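Local coordinates for 2L protein (Yaba-like disease virus, PDB 3IT8), which belongs to the poxviral MHC class I-like proteins and binds tumour necrosis factor, blocking the action of this cytokine, at residues T31-G42 with D63-S71. Numbering follows the deposited sequence.
Sequences TKISYNHETRHG and DYNFNFWYS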
ATOM      1  N   THR D  31     -40.354 -10.093  14.295  1.00 48.83           N
ATOM      2  CA  THR D  31     -41.062  -9.041  15.003  1.00 48.83           C
ATOM      3  C   THR D  31     -42.319  -8.607  14.294  1.00 48.83           C
ATOM      4  O   THR D  31     -42.336  -8.502  13.070  1.00 48.83           O
ATOM      5  CB  THR D  31     -40.194  -7.799  15.135  1.00 50.80           C
ATOM      6  OG1 THR D  31     -39.102  -8.079  16.001  1.00 37.39           O
ATOM      7  CG2 THR D  31     -40.975  -6.652  15.698  1.00 37.39           C
ATOM      8  N   LYS D  32     -43.372  -8.367  15.069  1.00 41.81           N
ATOM      9  CA  LYS D  32     -44.611  -7.858  14.512  1.00 41.81           C
ATOM     10  C   LYS D  32     -44.975  -6.653  15.341  1.00 41.81           C
ATOM     11  O   LYS D  32     -44.901  -6.691  16.573  1.00 41.81           O
ATOM     12  CB  LYS D  32     -45.753  -8.857  14.589  1.00 54.72           C
ATOM     13  CG  LYS D  32     -47.045  -8.262  14.057  1.00 46.56           C
ATOM     14  CD  LYS D  32     -48.222  -9.202  14.183  1.00 46.56           C
ATOM     15  CE  LYS D  32     -49.487  -8.542  13.688  1.00 46.56           C
ATOM     16  NZ  LYS D  32     -50.676  -9.407  13.907  1.00 46.56           N
ATOM     17  N   ILE D  33     -45.345  -5.576  14.663  1.00 47.87           N
ATOM     18  CA  ILE D  33     -45.742  -4.352  15.331  1.00 47.87           C
ATOM     19  C   ILE D  33     -46.998  -3.821  14.664  1.00 47.87           C
ATOM     20  O   ILE D  33     -47.135  -3.883  13.441  1.00 47.87           O
ATOM     21  CB  ILE D  33     -44.630  -3.290  15.248  1.00 58.36           C
ATOM     22  CG1 ILE D  33     -43.435  -3.726  16.105  1.00 27.28           C
ATOM     23  CG2 ILE D  33     -45.176  -1.918  15.699  1.00 27.28           C
ATOM     24  CD1 ILE D  33     -42.210  -2.835  15.929  1.00 27.28           C
ATOM     25  N   SER D  34     -47.934  -3.327  15.464  1.00 47.51           N
ATOM     26  CA  SER D  34     -49.163  -2.775  14.912  1.00 47.51           C
ATOM     27  C   SER D  34     -49.521  -1.478  15.623  1.00 47.51           C
ATOM     28  O   SER D  34     -49.167  -1.273  16.786  1.00 47.51           O
ATOM     29  CB  SER D  34     -50.294  -3.787  15.014  1.00 75.81           C
ATOM     30  OG  SER D  34     -50.325  -4.348  16.301  1.00 64.92           O
ATOM     31  N   TYR D  35     -50.198  -0.597  14.898  1.00 48.84           N
ATOM     32  CA  TYR D  35     -50.581   0.696  15.419  1.00 48.84           C
ATOM     33  C   TYR D  35     -51.762   0.581  16.362  1.00 48.84           C
ATOM     34  O   TYR D  35     -52.818   0.109  15.964  1.00 48.84           O
ATOM     35  CB  TYR D  35     -50.935   1.622  14.268  1.00 93.82           C
ATOM     36  CG  TYR D  35     -51.207   3.023  14.713  1.00 48.03           C
ATOM     37  CD1 TYR D  35     -50.176   3.838  15.162  1.00 48.03           C
ATOM     38  CD2 TYR D  35     -52.503   3.542  14.692  1.00 48.03           C
ATOM     39  CE1 TYR D  35     -50.427   5.145  15.576  1.00 48.03           C
ATOM     40  CE2 TYR D  35     -52.766   4.852  15.104  1.00 48.03           C
ATOM     41  CZ  TYR D  35     -51.723   5.646  15.543  1.00 48.03           C
ATOM     42  OH  TYR D  35     -51.972   6.940  15.943  1.00 48.03           O
ATOM     43  N   ASN D  36     -51.569   1.005  17.611  1.00 46.88           N
ATOM     44  CA  ASN D  36     -52.607   0.981  18.637  1.00 46.88           C
ATOM     45  C   ASN D  36     -53.448   2.265  18.536  1.00 46.88           C
ATOM     46  O   ASN D  36     -52.950   3.363  18.820  1.00 46.88           O
ATOM     47  CB  ASN D  36     -51.947   0.913  19.999  1.00183.12           C
ATOM     48  CG  ASN D  36     -52.940   0.852  21.103  1.00 44.15           C
ATOM     49  OD1 ASN D  36     -53.826   1.690  21.195  1.00 44.15           O
ATOM     50  ND2 ASN D  36     -52.804  -0.141  21.963  1.00 44.15           N
ATOM     51  N   HIS D  37     -54.714   2.141  18.145  1.00 62.99           N
ATOM     52  CA  HIS D  37     -55.581   3.311  17.993  1.00 62.99           C
ATOM     53  C   HIS D  37     -55.961   4.036  19.268  1.00 62.99           C
ATOM     54  O   HIS D  37     -56.225   5.243  19.259  1.00 62.99           O
ATOM     55  CB  HIS D  37     -56.825   2.919  17.233  1.00110.00           C
ATOM     56  CG  HIS D  37     -56.568   2.675  15.787  1.00 70.54           C
ATOM     57  ND1 HIS D  37     -56.412   3.703  14.879  1.00 70.54           N
ATOM     58  CD2 HIS D  37     -56.361   1.528  15.102  1.00 70.54           C
ATOM     59  CE1 HIS D  37     -56.118   3.196  13.694  1.00 70.54           C
ATOM     60  NE2 HIS D  37     -56.080   1.878  13.803  1.00 70.54           N
ATOM     61  N   GLU D  38     -55.996   3.298  20.367  1.00 41.88           N
ATOM     62  CA  GLU D  38     -56.305   3.877  21.654  1.00 41.88           C
ATOM     63  C   GLU D  38     -55.108   4.749  22.051  1.00 41.88           C
ATOM     64  O   GLU D  38     -55.269   5.940  22.265  1.00 41.88           O
ATOM     65  CB  GLU D  38     -56.509   2.757  22.668  1.00103.19           C
ATOM     66  CG  GLU D  38     -57.361   3.123  23.864  1.00 77.61           C
ATOM     67  CD  GLU D  38     -57.592   1.939  24.790  1.00 77.61           C
ATOM     68  OE1 GLU D  38     -56.609   1.453  25.395  1.00 77.61           O
ATOM     69  OE2 GLU D  38     -58.753   1.486  24.908  1.00 77.61           O
ATOM     70  N   THR D  39     -53.917   4.147  22.107  1.00 42.76           N
ATOM     71  CA  THR D  39     -52.689   4.817  22.499  1.00 42.76           C
ATOM     72  C   THR D  39     -52.105   5.783  21.474  1.00 42.76           C
ATOM     73  O   THR D  39     -51.468   6.774  21.845  1.00 42.76           O
ATOM     74  CB  THR D  39     -51.629   3.780  22.841  1.00 75.16           C
ATOM     75  OG1 THR D  39     -52.066   3.033  23.974  1.00 75.16           O
ATOM     76  CG2 THR D  39     -50.318   4.433  23.158  1.00 75.16           C
ATOM     77  N   ARG D  40     -52.312   5.492  20.190  1.00 47.69           N
ATOM     78  CA  ARG D  40     -51.801   6.329  19.104  1.00 47.69           C
ATOM     79  C   ARG D  40     -50.315   6.141  18.793  1.00 47.69           C
ATOM     80  O   ARG D  40     -49.641   7.069  18.360  1.00 47.69           O
ATOM     81  CB  ARG D  40     -52.085   7.800  19.398  1.00 68.22           C
ATOM     82  CG  ARG D  40     -53.552   8.115  19.407  1.00 68.22           C
ATOM     83  CD  ARG D  40     -54.182   7.747  18.067  1.00 68.22           C
ATOM     84  NE  ARG D  40     -55.636   7.892  18.083  1.00 68.22           N
ATOM     85  CZ  ARG D  40     -56.291   9.050  18.209  1.00 68.22           C
ATOM     86  NH1 ARG D  40     -55.631  10.193  18.330  1.00 68.22           N
ATOM     87  NH2 ARG D  40     -57.616   9.071  18.227  1.00 68.22           N
ATOM     88  N   HIS D  41     -49.811   4.936  19.014  1.00 39.76           N
ATOM     89  CA  HIS D  41     -48.418   4.611  18.724  1.00 39.76           C
ATOM     90  C   HIS D  41     -48.345   3.090  18.515  1.00 39.76           C
ATOM     91  O   HIS D  41     -49.323   2.384  18.774  1.00 39.76           O
ATOM     92  CB  HIS D  41     -47.488   5.098  19.859  1.00 66.41           C
ATOM     93  CG  HIS D  41     -47.563   4.302  21.124  1.00 66.41           C
ATOM     94  ND1 HIS D  41     -47.081   4.778  22.321  1.00 66.41           N
ATOM     95  CD2 HIS D  41     -48.005   3.049  21.374  1.00 66.41           C
ATOM     96  CE1 HIS D  41     -47.220   3.855  23.254  1.00 66.41           C
ATOM     97  NE2 HIS D  41     -47.780   2.794  22.704  1.00 66.41           N
ATOM     98  N   GLY D  42     -47.216   2.571  18.044  1.00 46.23           N
ATOM     99  CA  GLY D  42     -47.129   1.140  17.816  1.00 46.23           C
ATOM    100  C   GLY D  42     -46.848   0.296  19.046  1.00 46.23           C
ATOM    101  O   GLY D  42     -46.387   0.805  20.062  1.00 46.23           O
ATOM    102  N   ASP D  63     -38.430   0.770  17.923  1.00 68.22           N
ATOM    103  CA  ASP D  63     -39.266  -0.250  17.328  1.00 68.22           C
ATOM    104  C   ASP D  63     -39.286  -0.018  15.832  1.00 68.22           C
ATOM    105  O   ASP D  63     -40.338   0.271  15.257  1.00 68.22           O
ATOM    106  CB  ASP D  63     -40.679  -0.188  17.896  1.00192.80           C
ATOM    107  CG  ASP D  63     -40.699  -0.365  19.391  1.00114.18           C
ATOM    108  OD1 ASP D  63     -40.173  -1.390  19.874  1.00114.18           O
ATOM    109  OD2 ASP D  63     -41.235   0.524  20.086  1.00114.18           O
ATOM    110  N   TYR D  64     -38.103  -0.109  15.223  1.00 32.82           N
ATOM    111  CA  TYR D  64     -37.951   0.042  13.778  1.00 32.82           C
ATOM    112  C   TYR D  64     -38.498   1.350  13.224  1.00 32.82           C
ATOM    113  O   TYR D  64     -39.003   1.381  12.096  1.00 32.82           O
ATOM    114  CB  TYR D  64     -38.637  -1.124  13.051  1.00 60.90           C
ATOM    115  CG  TYR D  64     -38.209  -2.493  13.536  1.00 39.65           C
ATOM    116  CD1 TYR D  64     -38.553  -2.945  14.808  1.00 39.65           C
ATOM    117  CD2 TYR D  64     -37.440  -3.333  12.724  1.00 39.65           C
ATOM    118  CE1 TYR D  64     -38.148  -4.185  15.266  1.00 39.65           C
ATOM    119  CE2 TYR D  64     -37.027  -4.579  13.165  1.00 39.65           C
ATOM    120  CZ  TYR D  64     -37.386  -5.002  14.441  1.00 39.65           C
ATOM    121  OH  TYR D  64     -36.987  -6.248  14.883  1.00 39.65           O
ATOM    122  N   ASN D  65     -38.380   2.427  14.001  1.00 38.69           N
ATOM    123  CA  ASN D  65     -38.887   3.730  13.584  1.00 38.69           C
ATOM    124  C   ASN D  65     -40.335   3.589  13.127  1.00 38.69           C
ATOM    125  O   ASN D  65     -40.750   4.263  12.182  1.00 38.69           O
ATOM    126  CB  ASN D  65     -38.054   4.275  12.429  1.00 49.43           C
ATOM    127  CG  ASN D  65     -36.609   4.492  12.805  1.00 44.16           C
ATOM    128  OD1 ASN D  65     -35.713   4.009  12.129  1.00 44.16           O
ATOM    129  ND2 ASN D  65     -36.372   5.231  13.879  1.00 44.16           N
ATOM    130  N   PHE D  66     -41.100   2.715  13.789  1.00 36.90           N
ATOM    131  CA  PHE D  66     -42.494   2.486  13.412  1.00 36.90           C
ATOM    132  C   PHE D  66     -43.394   3.719  13.435  1.00 36.90           C
ATOM    133  O   PHE D  66     -44.086   4.001  12.459  1.00 36.90           O
ATOM    134  CB  PHE D  66     -43.136   1.418  14.286  1.00 38.86           C
ATOM    135  CG  PHE D  66     -44.518   1.071  13.861  1.00 35.38           C
ATOM    136  CD1 PHE D  66     -44.736   0.176  12.832  1.00 35.38           C
ATOM    137  CD2 PHE D  66     -45.608   1.687  14.446  1.00 35.38           C
ATOM    138  CE1 PHE D  66     -46.029  -0.104  12.385  1.00 35.38           C
ATOM    139  CE2 PHE D  66     -46.908   1.414  14.006  1.00 35.38           C
ATOM    140  CZ  PHE D  66     -47.116   0.518  12.975  1.00 35.38           C
ATOM    141  N   ASN D  67     -43.401   4.446  14.546  1.00 41.54           N
ATOM    142  CA  ASN D  67     -44.243   5.626  14.635  1.00 41.54           C
ATOM    143  C   ASN D  67     -43.912   6.561  13.491  1.00 41.54           C
ATOM    144  O   ASN D  67     -44.817   7.103  12.862  1.00 41.54           O
ATOM    145  CB  ASN D  67     -44.045   6.338  15.972  1.00 49.38           C
ATOM    146  CG  ASN D  67     -44.319   5.435  17.155  1.00 41.01           C
ATOM    147  OD1 ASN D  67     -45.176   4.566  17.092  1.00 41.01           O
ATOM    148  ND2 ASN D  67     -43.599   5.644  18.245  1.00 41.01           N
ATOM    149  N   PHE D  68     -42.621   6.741  13.204  1.00 41.62           N
ATOM    150  CA  PHE D  68     -42.214   7.626  12.114  1.00 41.62           C
ATOM    151  C   PHE D  68     -42.829   7.191  10.791  1.00 41.62           C
ATOM    152  O   PHE D  68     -43.498   7.974  10.118  1.00 41.62           O
ATOM    153  CB  PHE D  68     -40.702   7.652  11.967  1.00 46.65           C
ATOM    154  CG  PHE D  68     -40.239   8.279  10.685  1.00 39.63           C
ATOM    155  CD1 PHE D  68     -40.093   9.655  10.584  1.00 39.63           C
ATOM    156  CD2 PHE D  68     -39.978   7.486   9.556  1.00 39.63           C
ATOM    157  CE1 PHE D  68     -39.695  10.249   9.391  1.00 39.63           C
ATOM    158  CE2 PHE D  68     -39.581   8.069   8.352  1.00 39.63           C
ATOM    159  CZ  PHE D  68     -39.439   9.461   8.271  1.00 39.63           C
ATOM    160  N   TRP D  69     -42.602   5.935  10.422  1.00 39.36           N
ATOM    161  CA  TRP D  69     -43.125   5.418   9.170  1.00 39.36           C
ATOM    162  C   TRP D  69     -44.647   5.368   9.109  1.00 39.36           C
ATOM    163  O   TRP D  69     -45.260   5.785   8.123  1.00 39.36           O
ATOM    164  CB  TRP D  69     -42.541   4.031   8.895  1.00 40.28           C
ATOM    165  CG  TRP D  69     -41.094   4.076   8.501  1.00 33.43           C
ATOM    166  CD1 TRP D  69     -40.032   3.545   9.184  1.00 33.43           C
ATOM    167  CD2 TRP D  69     -40.541   4.733   7.348  1.00 33.43           C
ATOM    168  NE1 TRP D  69     -38.856   3.832   8.532  1.00 33.43           N
ATOM    169  CE2 TRP D  69     -39.137   4.558   7.402  1.00 33.43           C
ATOM    170  CE3 TRP D  69     -41.099   5.453   6.274  1.00 33.43           C
ATOM    171  CZ2 TRP D  69     -38.275   5.080   6.415  1.00 33.43           C
ATOM    172  CZ3 TRP D  69     -40.242   5.971   5.296  1.00 33.43           C
ATOM    173  CH2 TRP D  69     -38.846   5.779   5.378  1.00 33.43           C
ATOM    174  N   TYR D  70     -45.274   4.856  10.156  1.00 44.34           N
ATOM    175  CA  TYR D  70     -46.725   4.788  10.157  1.00 44.34           C
ATOM    176  C   TYR D  70     -47.308   6.150   9.806  1.00 44.34           C
ATOM    177  O   TYR D  70     -48.123   6.293   8.897  1.00 44.34           O
ATOM    178  CB  TYR D  70     -47.248   4.371  11.526  1.00 46.92           C
ATOM    179  CG  TYR D  70     -48.739   4.515  11.610  1.00 45.49           C
ATOM    180  CD1 TYR D  70     -49.580   3.567  11.030  1.00 45.49           C
ATOM    181  CD2 TYR D  70     -49.314   5.642  12.196  1.00 45.49           C
ATOM    182  CE1 TYR D  70     -50.956   3.735  11.024  1.00 45.49           C
ATOM    183  CE2 TYR D  70     -50.682   5.832  12.196  1.00 45.49           C
ATOM    184  CZ  TYR D  70     -51.502   4.870  11.603  1.00 45.49           C
ATOM    185  OH  TYR D  70     -52.869   5.034  11.566  1.00 45.49           O
ATOM    186  N   SER D  71     -46.878   7.157  10.547  1.00 42.92           N
ATOM    187  CA  SER D  71     -47.361   8.503  10.338  1.00 42.92           C
ATOM    188  C   SER D  71     -47.085   9.044   8.931  1.00 42.92           C
ATOM    189  O   SER D  71     -47.986   9.544   8.265  1.00 42.92           O
ATOM    190  CB  SER D  71     -46.744   9.423  11.383  1.00 64.55           C
ATOM    191  OG  SER D  71     -47.079  10.762  11.095  1.00 63.17           O
TER
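Gly42 N donates to Asn67 OD1 across 3.0 Å with an N-H...O angle of 165°, and the donor lies in the plane of the amide carbonyl. This nearly straight bond ties the Asn67 side chain to the backbone of segment 31-42 at Gly42, while His41 CB packs against the same oxygen at 3.6 Å. One helical turn further on, the Tyr35 and Tyr70 rings form a face-to-face stack, their centroids 3.8 Å apart and planes 11° from parallel: Tyr70 CE2 lies over the centre of the Tyr35 ring, and Tyr35 CD1 over the Tyr70 face, displaced toward its rim. Tyr70 OH is hydrogen-bonded to Tyr17 O, giving that ring a second point of restraint.

Ile33 divides its branches among three residues of segment 63-71. With CG2 anti to the backbone N, this methyl sits over the Phe66 ring, 3.6 Å from the centroid and close to the ring normal, a CH-pi contact; CD1 meets Asp63 CB at 3.6 Å and Tyr64 CD1 at 3.8 Å. The Phe66 ring also approaches Gly42 through CD2, 3.7 Å from the glycine CA. Strands 28-36 and 41-47 lie at one side of the eight-stranded MHC-like platform, beneath helix 61-82; the axis of segment 63-71 crosses that of strand segment 31-36 at -35°, and Phe68 and Trp69 meet Tyr154 of helix 148-174.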